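Local coordinates for TetR family transcriptional repressor LfrR (Mycobacterium smegmatis, PDB 2V57), which represses the lfrRA operon, regulating a mycobacterial efflux pump, by binding directly to the promoter region of lfrR-lfrA, at residues A64-D69 with L118-I124. Residues are numbered along the deposited sequence; the frame is centred on the assembly and turned at random.
Sequences ARHVHD and LAAYFDI. With SO4 (sulfate ion), chain G.
A parallel helix-helix contact, part aromatic and part polar, joins helix 56-77 to helix 116-123: A64, R65, H68 and D69 meet L118, Y121 and F122, and I124 just after the helix. In this TetR-family repressor, helix 56-77 follows the helix-turn-helix and leads into the ligand-binding domain, and 116-123 packs against it there. The two short segments run 9° apart in direction, with axes 10.0 Å apart. With CG anti to the backbone N (chi1 -180°), the H68 imidazole extends across the gap to the turn that follows helix 116-123. There H68 NE2 donates to I124 O at 2.7 Å, close to the ring plane and in the carbonyl plane, though the hydrogen bond is bent, 143° at the hydrogen. F122 CA sits over the centre of one imidazole face, a CH-pi contact, while the F122 ring lies near parallel but slid aside. F122 CZ and L118 CD2 close on A64 CB, at 3.9 and 3.8 Å, and E109 of helix 109-112 touches both A64 and L118. R65 CG stands over the centre of one face of the Y121 ring, 3.7 Å from its centroid, a second CH-pi contact. At the far end of the ring Y121 OH donates to the syn lone pair of D69 OD1 (2.7 Å). Beyond the tyrosine, R65 NH1 binds SO4 O1 at 2.9 Å, with a weaker bond from NE; R16 and Y53 share this sulfate, probably a crystallisation ion. The H68 and Y121 rings are thus each held by packing on a face and by a hydrogen bond at a polar atom, which should restrict their rotation.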
ATOM      1  N   ALA B  64      -4.204  11.003  -9.498  1.00 17.66           N
ATOM      2  CA  ALA B  64      -3.099  10.856  -8.550  1.00 18.45           C
ATOM      3  C   ALA B  64      -2.453  12.213  -8.252  1.00 16.58           C
ATOM      4  O   ALA B  64      -2.220  12.561  -7.087  1.00 19.46           O
ATOM      5  CB  ALA B  64      -2.067   9.820  -9.067  1.00 14.69           C
ATOM      6  N   ARG B  65      -2.155  12.991  -9.290  1.00 15.33           N
ATOM      7  CA  ARG B  65      -1.765  14.380  -9.078  1.00 14.36           C
ATOM      8  C   ARG B  65      -2.767  15.138  -8.159  1.00 20.55           C
ATOM      9  O   ARG B  65      -2.380  15.757  -7.165  1.00 20.24           O
ATOM     10  CB  ARG B  65      -1.569  15.120 -10.419  1.00 14.03           C
ATOM     11  CG  ARG B  65      -0.315  14.700 -11.221  1.00 14.78           C
ATOM     12  CD  ARG B  65      -0.044  15.707 -12.350  1.00 15.98           C
ATOM     13  NE  ARG B  65      -1.083  15.723 -13.392  1.00 17.86           N
ATOM     14  CZ  ARG B  65      -1.145  14.839 -14.396  1.00 23.05           C
ATOM     15  NH1 ARG B  65      -2.086  14.938 -15.323  1.00 20.44           N
ATOM     16  NH2 ARG B  65      -0.258  13.854 -14.483  1.00 19.34           N
ATOM     17  N   HIS B  66      -4.052  15.064  -8.482  1.00 13.92           N
ATOM     18  CA  HIS B  66      -5.074  15.788  -7.729  1.00 15.20           C
ATOM     19  C   HIS B  66      -5.097  15.386  -6.249  1.00 20.64           C
ATOM     20  O   HIS B  66      -5.120  16.263  -5.373  1.00 20.98           O
ATOM     21  CB  HIS B  66      -6.459  15.606  -8.373  1.00 18.60           C
ATOM     22  CG  HIS B  66      -7.568  16.331  -7.654  1.00 24.36           C
ATOM     23  ND1 HIS B  66      -7.621  17.705  -7.548  1.00 26.26           N
ATOM     24  CD2 HIS B  66      -8.673  15.864  -7.025  1.00 24.95           C
ATOM     25  CE1 HIS B  66      -8.707  18.050  -6.873  1.00 32.12           C
ATOM     26  NE2 HIS B  66      -9.360  16.952  -6.545  1.00 27.39           N
ATOM     27  N   VAL B  67      -5.065  14.078  -5.973  1.00 20.35           N
ATOM     28  CA  VAL B  67      -5.008  13.593  -4.602  1.00 18.45           C
ATOM     29  C   VAL B  67      -3.753  14.028  -3.852  1.00 18.40           C
ATOM     30  O   VAL B  67      -3.842  14.411  -2.686  1.00 16.59           O
ATOM     31  CB  VAL B  67      -5.192  12.052  -4.507  1.00 19.23           C
ATOM     32  CG1 VAL B  67      -5.042  11.586  -3.062  1.00 21.24           C
ATOM     33  CG2 VAL B  67      -6.571  11.660  -5.054  1.00 17.92           C
ATOM     34  N   HIS B  68      -2.584  13.951  -4.496  1.00 15.68           N
ATOM     35  CA  HIS B  68      -1.362  14.483  -3.881  1.00 23.84           C
ATOM     36  C   HIS B  68      -1.518  15.978  -3.561  1.00 22.07           C
ATOM     37  O   HIS B  68      -1.091  16.441  -2.491  1.00 21.60           O
ATOM     38  CB  HIS B  68      -0.141  14.259  -4.776  1.00 19.64           C
ATOM     39  CG  HIS B  68       1.132  14.779  -4.195  1.00 24.36           C
ATOM     40  ND1 HIS B  68       1.726  14.218  -3.084  1.00 20.55           N
ATOM     41  CD2 HIS B  68       1.918  15.822  -4.556  1.00 22.48           C
ATOM     42  CE1 HIS B  68       2.828  14.883  -2.796  1.00 21.25           C
ATOM     43  NE2 HIS B  68       2.970  15.859  -3.676  1.00 24.11           N
ATOM     44  N   ASP B  69      -2.147  16.722  -4.472  1.00 21.69           N
ATOM     45  CA  ASP B  69      -2.463  18.143  -4.230  1.00 23.82           C
ATOM     46  C   ASP B  69      -3.340  18.325  -2.979  1.00 23.91           C
ATOM     47  O   ASP B  69      -3.101  19.218  -2.151  1.00 21.09           O
ATOM     48  CB  ASP B  69      -3.237  18.756  -5.401  1.00 28.43           C
ATOM     49  CG  ASP B  69      -2.397  18.967  -6.644  1.00 30.50           C
ATOM     50  OD1 ASP B  69      -1.143  18.993  -6.569  1.00 27.91           O
ATOM     51  OD2 ASP B  69      -3.030  19.123  -7.712  1.00 31.69           O
ATOM     52  N   LEU B 118       5.396  11.025 -12.437  1.00 18.94           N
ATOM     53  CA  LEU B 118       4.422  11.079 -11.358  1.00 19.08           C
ATOM     54  C   LEU B 118       5.156  10.900 -10.029  1.00 20.49           C
ATOM     55  O   LEU B 118       4.763  11.481  -9.016  1.00 17.34           O
ATOM     56  CB  LEU B 118       3.338  10.007 -11.524  1.00 18.26           C
ATOM     57  CG  LEU B 118       2.091  10.114 -10.643  1.00 20.67           C
ATOM     58  CD1 LEU B 118       1.295  11.426 -10.941  1.00 17.18           C
ATOM     59  CD2 LEU B 118       1.220   8.882 -10.823  1.00 17.74           C
ATOM     60  N   ALA B 119       6.227  10.109 -10.040  1.00 19.20           N
ATOM     61  CA  ALA B 119       7.027   9.922  -8.830  1.00 20.17           C
ATOM     62  C   ALA B 119       7.630  11.268  -8.397  1.00 22.90           C
ATOM     63  O   ALA B 119       7.658  11.589  -7.208  1.00 22.41           O
ATOM     64  CB  ALA B 119       8.106   8.896  -9.051  1.00 21.04           C
ATOM     65  N   ALA B 120       8.121  12.035  -9.367  1.00 20.07           N
ATOM     66  CA  ALA B 120       8.685  13.368  -9.102  1.00 23.26           C
ATOM     67  C   ALA B 120       7.613  14.309  -8.564  1.00 19.69           C
ATOM     68  O   ALA B 120       7.865  15.109  -7.653  1.00 20.69           O
ATOM     69  CB  ALA B 120       9.343  13.965 -10.380  1.00 17.66           C
ATOM     70  N   TYR B 121       6.411  14.215  -9.121  1.00 16.71           N
ATOM     71  CA  TYR B 121       5.297  15.026  -8.636  1.00 17.14           C
ATOM     72  C   TYR B 121       4.986  14.758  -7.160  1.00 21.07           C
ATOM     73  O   TYR B 121       4.803  15.701  -6.381  1.00 22.78           O
ATOM     74  CB  TYR B 121       4.047  14.769  -9.476  1.00 18.01           C
ATOM     75  CG  TYR B 121       2.986  15.845  -9.351  1.00 19.30           C
ATOM     76  CD1 TYR B 121       2.988  16.952 -10.199  1.00 18.54           C
ATOM     77  CD2 TYR B 121       1.981  15.746  -8.402  1.00 16.42           C
ATOM     78  CE1 TYR B 121       2.005  17.944 -10.097  1.00 20.08           C
ATOM     79  CE2 TYR B 121       1.004  16.733  -8.275  1.00 16.45           C
ATOM     80  CZ  TYR B 121       1.015  17.822  -9.117  1.00 19.75           C
ATOM     81  OH  TYR B 121       0.027  18.785  -8.985  1.00 22.15           O
ATOM     82  N   PHE B 122       4.924  13.474  -6.794  1.00 15.34           N
ATOM     83  CA  PHE B 122       4.616  13.024  -5.436  1.00 19.38           C
ATOM     84  C   PHE B 122       5.696  13.453  -4.442  1.00 19.71           C
ATOM     85  O   PHE B 122       5.431  13.599  -3.254  1.00 24.38           O
ATOM     86  CB  PHE B 122       4.533  11.486  -5.403  1.00 18.41           C
ATOM     87  CG  PHE B 122       3.170  10.919  -5.735  1.00 19.87           C
ATOM     88  CD1 PHE B 122       2.211  11.673  -6.412  1.00 22.49           C
ATOM     89  CD2 PHE B 122       2.858   9.605  -5.386  1.00 22.37           C
ATOM     90  CE1 PHE B 122       0.964  11.136  -6.710  1.00 23.36           C
ATOM     91  CE2 PHE B 122       1.619   9.064  -5.687  1.00 21.70           C
ATOM     92  CZ  PHE B 122       0.672   9.823  -6.350  1.00 24.93           C
ATOM     93  N   ASP B 123       6.924  13.606  -4.923  1.00 21.32           N
ATOM     94  CA  ASP B 123       8.031  14.014  -4.064  1.00 27.23           C
ATOM     95  C   ASP B 123       7.804  15.383  -3.432  1.00 27.86           C
ATOM     96  O   ASP B 123       8.252  15.634  -2.307  1.00 22.09           O
ATOM     97  CB  ASP B 123       9.334  14.070  -4.853  1.00 28.51           C
ATOM     98  CG  ASP B 123       9.901  12.708  -5.133  1.00 36.50           C
ATOM     99  OD1 ASP B 123       9.505  11.739  -4.448  1.00 35.89           O
ATOM    100  OD2 ASP B 123      10.750  12.610  -6.042  1.00 40.77           O
ATOM    101  N   ILE B 124       7.134  16.273  -4.160  1.00 25.99           N
ATOM    102  CA  ILE B 124       7.048  17.670  -3.722  1.00 23.72           C
ATOM    103  C   ILE B 124       6.121  17.781  -2.529  1.00 25.52           C
ATOM    104  O   ILE B 124       4.951  17.402  -2.606  1.00 27.36           O
ATOM    105  CB  ILE B 124       6.643  18.628  -4.872  1.00 23.02           C
ATOM    106  CG1 ILE B 124       7.740  18.621  -5.934  1.00 30.95           C
ATOM    107  CG2 ILE B 124       6.408  20.047  -4.336  1.00 23.39           C
ATOM    108  CD1 ILE B 124       7.489  19.560  -7.088  1.00 41.03           C
TER
HETATM  109  S   SO4 G1187      -5.083  17.370 -15.325  1.00 25.53           S
HETATM  110  O1  SO4 G1187      -4.015  16.931 -14.447  1.00 26.42           O
HETATM  111  O2  SO4 G1187      -6.384  17.214 -14.700  1.00 26.85           O
HETATM  112  O3  SO4 G1187      -4.916  18.786 -15.686  1.00 24.12           O
HETATM  113  O4  SO4 G1187      -5.016  16.537 -16.528  1.00 20.84           O